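Local coordinates for glycerol dehydrogenase (Schizosaccharomyces pombe, PDB 1TA9), which catalyses the NAD-dependent oxidation of glycerol to dihydroxyacetone at a zinc site, as a member of the iron-containing alcohol dehydrogenase family, at residues G334-V345 with L358-I369. Residues are numbered along the deposited sequence; the frame is centred on the assembly and turned at random.
Sequences GEKVAYGTLVQV and LASFMAKCHLPI
Met362 reaches straight across from 358-364 and lies alongside Leu342 of 334-345, the two side chains sliding past each other in opposite directions, with SD 3.6 Å from Leu342 CG. Its chain is extended beyond CG (chi2 178°, chi3 176°), which carries CE over the backbone of the facing helix to 3.3 Å from Ala338 O and against Thr341 CB. Leu342 spreads its two methyls: CD1 meets Ile369 CG2 at 3.9 Å, while CD2 meets Leu358 CD2 at 4.0 Å, the side chains crossing at a slant, and touches Ala359. Leu358 CD2 also reaches Val345 CG2 at 3.8 Å. An alanine in place of Leu342 would probably open a gap between Met362, Leu358 and Ile369 and leave the thioether free to shift. The axes of 334-345 and 358-364 run antiparallel (168°). After the Schellman motif at His366, Leu367 CD1 packs on Ala338 CB at 4.0 Å and Pro368 CG lies 3.8 Å from Glu335 O. Gly334 lies next to the zinc ligands Asp232 and His333. Mainly apolar van der Waals packing thus joins this helical hairpin and its following loop, while polar ends are satisfied outside: Glu335 by Met332 N and Arg224, Tyr339 OH by Ile414 O.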
loop_
_atom_site.group_PDB
_atom_site.type_symbol
_atom_site.label_atom_id
_atom_site.label_comp_id
_atom_site.label_asym_id
_atom_site.label_seq_id
_atom_site.Cartn_x
_atom_site.Cartn_y
_atom_site.Cartn_z
ATOM N N GLY B 334 34.548 5.294 -16.783
ATOM C CA GLY B 334 33.418 5.058 -15.902
ATOM C C GLY B 334 33.662 5.367 -14.435
ATOM O O GLY B 334 32.733 5.721 -13.705
ATOM N N GLU B 335 34.903 5.218 -13.987
ATOM C CA GLU B 335 35.235 5.494 -12.596
ATOM C C GLU B 335 35.064 6.985 -12.342
ATOM O O GLU B 335 34.584 7.396 -11.288
ATOM C CB GLU B 335 36.668 5.026 -12.306
ATOM C CG GLU B 335 36.861 3.563 -12.717
ATOM C CD GLU B 335 38.274 3.037 -12.531
ATOM O OE1 GLU B 335 39.231 3.827 -12.655
ATOM O OE2 GLU B 335 38.419 1.819 -12.290
ATOM N N LYS B 336 35.438 7.794 -13.324
ATOM C CA LYS B 336 35.296 9.237 -13.201
ATOM C C LYS B 336 33.830 9.640 -13.375
ATOM O O LYS B 336 33.325 10.489 -12.643
ATOM C CB LYS B 336 36.170 9.946 -14.246
ATOM C CG LYS B 336 37.669 9.854 -13.954
ATOM C CD LYS B 336 38.515 10.507 -15.046
ATOM C CE LYS B 336 38.440 9.736 -16.357
ATOM N NZ LYS B 336 39.337 10.314 -17.403
ATOM N N VAL B 337 33.148 9.022 -14.335
ATOM C CA VAL B 337 31.743 9.342 -14.589
ATOM C C VAL B 337 30.858 9.051 -13.381
ATOM O O VAL B 337 29.923 9.800 -13.090
ATOM C CB VAL B 337 31.196 8.562 -15.810
ATOM C CG1 VAL B 337 29.671 8.689 -15.872
ATOM C CG2 VAL B 337 31.800 9.115 -17.091
ATOM N N ALA B 338 31.143 7.956 -12.686
ATOM C CA ALA B 338 30.362 7.597 -11.510
ATOM C C ALA B 338 30.463 8.717 -10.474
ATOM O O ALA B 338 29.449 9.156 -9.928
ATOM C CB ALA B 338 30.864 6.285 -10.928
ATOM N N TYR B 339 31.679 9.184 -10.202
ATOM C CA TYR B 339 31.846 10.264 -9.234
ATOM C C TYR B 339 31.109 11.498 -9.755
ATOM O O TYR B 339 30.426 12.187 -9.000
ATOM C CB TYR B 339 33.328 10.599 -9.027
ATOM C CG TYR B 339 33.574 11.474 -7.814
ATOM C CD1 TYR B 339 33.809 10.910 -6.560
ATOM C CD2 TYR B 339 33.517 12.867 -7.907
ATOM C CE1 TYR B 339 33.984 11.710 -5.425
ATOM C CE2 TYR B 339 33.684 13.676 -6.776
ATOM C CZ TYR B 339 33.918 13.091 -5.542
ATOM O OH TYR B 339 34.071 13.887 -4.425
ATOM N N GLY B 340 31.252 11.762 -11.051
ATOM C CA GLY B 340 30.593 12.905 -11.661
ATOM C C GLY B 340 29.079 12.834 -11.554
ATOM O O GLY B 340 28.407 13.864 -11.482
ATOM N N THR B 341 28.541 11.618 -11.550
ATOM C CA THR B 341 27.103 11.429 -11.436
ATOM C C THR B 341 26.661 11.822 -10.025
ATOM O O THR B 341 25.608 12.430 -9.845
ATOM C CB THR B 341 26.713 9.963 -11.740
ATOM O OG1 THR B 341 27.107 9.643 -13.083
ATOM C CG2 THR B 341 25.200 9.762 -11.611
ATOM N N LEU B 342 27.473 11.489 -9.023
ATOM C CA LEU B 342 27.138 11.858 -7.653
ATOM C C LEU B 342 27.190 13.375 -7.532
ATOM O O LEU B 342 26.402 13.978 -6.800
ATOM C CB LEU B 342 28.112 11.223 -6.657
ATOM C CG LEU B 342 28.006 9.705 -6.460
ATOM C CD1 LEU B 342 28.983 9.266 -5.371
ATOM C CD2 LEU B 342 26.581 9.326 -6.071
ATOM N N VAL B 343 28.119 13.997 -8.248
ATOM C CA VAL B 343 28.223 15.448 -8.210
ATOM C C VAL B 343 26.952 16.037 -8.823
ATOM O O VAL B 343 26.414 17.022 -8.312
ATOM C CB VAL B 343 29.456 15.962 -8.996
ATOM C CG1 VAL B 343 29.501 17.489 -8.947
ATOM C CG2 VAL B 343 30.744 15.386 -8.391
ATOM N N GLN B 344 26.461 15.437 -9.907
ATOM C CA GLN B 344 25.234 15.953 -10.519
ATOM C C GLN B 344 24.079 15.820 -9.534
ATOM O O GLN B 344 23.182 16.657 -9.504
ATOM C CB GLN B 344 24.872 15.218 -11.822
ATOM C CG GLN B 344 23.567 15.771 -12.427
ATOM C CD GLN B 344 23.328 15.373 -13.870
ATOM O OE1 GLN B 344 24.269 15.198 -14.645
ATOM N NE2 GLN B 344 22.054 15.259 -14.248
ATOM N N VAL B 345 24.107 14.763 -8.727
ATOM C CA VAL B 345 23.061 14.533 -7.735
ATOM C C VAL B 345 23.060 15.660 -6.709
ATOM O O VAL B 345 22.006 16.063 -6.211
ATOM C CB VAL B 345 23.264 13.168 -7.029
ATOM C CG1 VAL B 345 22.442 13.098 -5.760
ATOM C CG2 VAL B 345 22.855 12.046 -7.978
ATOM N N LEU B 358 22.221 5.921 -4.125
ATOM C CA LEU B 358 23.052 5.779 -5.319
ATOM C C LEU B 358 24.509 5.526 -4.942
ATOM O O LEU B 358 25.158 4.652 -5.511
ATOM C CB LEU B 358 22.949 7.031 -6.197
ATOM C CG LEU B 358 23.696 7.007 -7.539
ATOM C CD1 LEU B 358 23.225 5.828 -8.386
ATOM C CD2 LEU B 358 23.447 8.322 -8.275
ATOM N N ALA B 359 25.020 6.291 -3.983
ATOM C CA ALA B 359 26.399 6.123 -3.540
ATOM C C ALA B 359 26.634 4.714 -2.991
ATOM O O ALA B 359 27.685 4.113 -3.235
ATOM C CB ALA B 359 26.735 7.163 -2.477
ATOM N N SER B 360 25.664 4.184 -2.247
ATOM C CA SER B 360 25.808 2.841 -1.687
ATOM C C SER B 360 25.871 1.801 -2.802
ATOM O O SER B 360 26.634 0.835 -2.717
ATOM C CB SER B 360 24.649 2.517 -0.734
ATOM O OG SER B 360 23.399 2.668 -1.376
ATOM N N PHE B 361 25.064 2.000 -3.842
ATOM C CA PHE B 361 25.051 1.088 -4.980
ATOM C C PHE B 361 26.414 1.112 -5.663
ATOM O O PHE B 361 26.969 0.063 -6.000
ATOM C CB PHE B 361 23.980 1.500 -5.998
ATOM C CG PHE B 361 23.838 0.530 -7.147
ATOM C CD1 PHE B 361 23.141 -0.663 -6.982
ATOM C CD2 PHE B 361 24.428 0.796 -8.380
ATOM C CE1 PHE B 361 23.036 -1.585 -8.035
ATOM C CE2 PHE B 361 24.329 -0.117 -9.435
ATOM C CZ PHE B 361 23.631 -1.308 -9.261
ATOM N N MET B 362 26.945 2.312 -5.882
ATOM C CA MET B 362 28.251 2.452 -6.517
ATOM C C MET B 362 29.323 1.772 -5.671
ATOM O O MET B 362 30.205 1.091 -6.199
ATOM C CB MET B 362 28.601 3.928 -6.716
ATOM C CG MET B 362 27.765 4.626 -7.781
ATOM S SD MET B 362 28.199 6.374 -7.935
ATOM C CE MET B 362 27.130 6.882 -9.327
ATOM N N ALA B 363 29.239 1.955 -4.357
ATOM C CA ALA B 363 30.201 1.347 -3.448
ATOM C C ALA B 363 30.154 -0.177 -3.550
ATOM O O ALA B 363 31.192 -0.831 -3.551
ATOM C CB ALA B 363 29.922 1.787 -2.017
ATOM N N LYS B 364 28.953 -0.745 -3.631
ATOM C CA LYS B 364 28.819 -2.199 -3.731
ATOM C C LYS B 364 29.432 -2.727 -5.024
ATOM O O LYS B 364 29.895 -3.867 -5.079
ATOM C CB LYS B 364 27.345 -2.610 -3.651
ATOM C CG LYS B 364 26.670 -2.197 -2.350
ATOM C CD LYS B 364 25.199 -2.600 -2.318
ATOM C CE LYS B 364 24.547 -2.132 -1.022
ATOM N NZ LYS B 364 23.112 -2.539 -0.938
ATOM N N CYS B 365 29.431 -1.895 -6.061
ATOM C CA CYS B 365 29.986 -2.261 -7.358
ATOM C C CYS B 365 31.487 -2.004 -7.424
ATOM O O CYS B 365 32.121 -2.264 -8.445
ATOM C CB CYS B 365 29.292 -1.474 -8.478
ATOM S SG CYS B 365 27.565 -1.927 -8.748
ATOM N N HIS B 366 32.041 -1.476 -6.337
ATOM C CA HIS B 366 33.467 -1.173 -6.238
ATOM C C HIS B 366 33.892 0.045 -7.055
ATOM O O HIS B 366 34.988 0.080 -7.619
ATOM C CB HIS B 366 34.311 -2.384 -6.654
ATOM C CG HIS B 366 35.683 -2.397 -6.048
ATOM N ND1 HIS B 366 35.909 -2.710 -4.723
ATOM C CD2 HIS B 366 36.900 -2.130 -6.581
ATOM C CE1 HIS B 366 37.205 -2.639 -4.469
ATOM N NE2 HIS B 366 37.828 -2.289 -5.579
ATOM N N LEU B 367 33.013 1.039 -7.124
ATOM C CA LEU B 367 33.305 2.280 -7.826
ATOM C C LEU B 367 33.730 3.292 -6.765
ATOM O O LEU B 367 33.209 3.283 -5.649
ATOM C CB LEU B 367 32.057 2.790 -8.557
ATOM C CG LEU B 367 31.701 2.059 -9.858
ATOM C CD1 LEU B 367 30.257 2.349 -10.253
ATOM C CD2 LEU B 367 32.659 2.510 -10.961
ATOM N N PRO B 368 34.683 4.175 -7.095
ATOM C CA PRO B 368 35.140 5.176 -6.127
ATOM C C PRO B 368 34.084 6.251 -5.879
ATOM O O PRO B 368 33.505 6.782 -6.826
ATOM C CB PRO B 368 36.396 5.740 -6.789
ATOM C CG PRO B 368 36.062 5.661 -8.246
ATOM C CD PRO B 368 35.430 4.287 -8.362
ATOM N N ILE B 369 33.834 6.565 -4.610
ATOM C CA ILE B 369 32.850 7.584 -4.264
ATOM C C ILE B 369 33.443 8.684 -3.399
ATOM O O ILE B 369 32.719 9.539 -2.895
ATOM C CB ILE B 369 31.637 6.985 -3.522
ATOM C CG1 ILE B 369 32.085 6.311 -2.223
ATOM C CG2 ILE B 369 30.911 6.007 -4.433
ATOM C CD1 ILE B 369 30.929 5.841 -1.347
#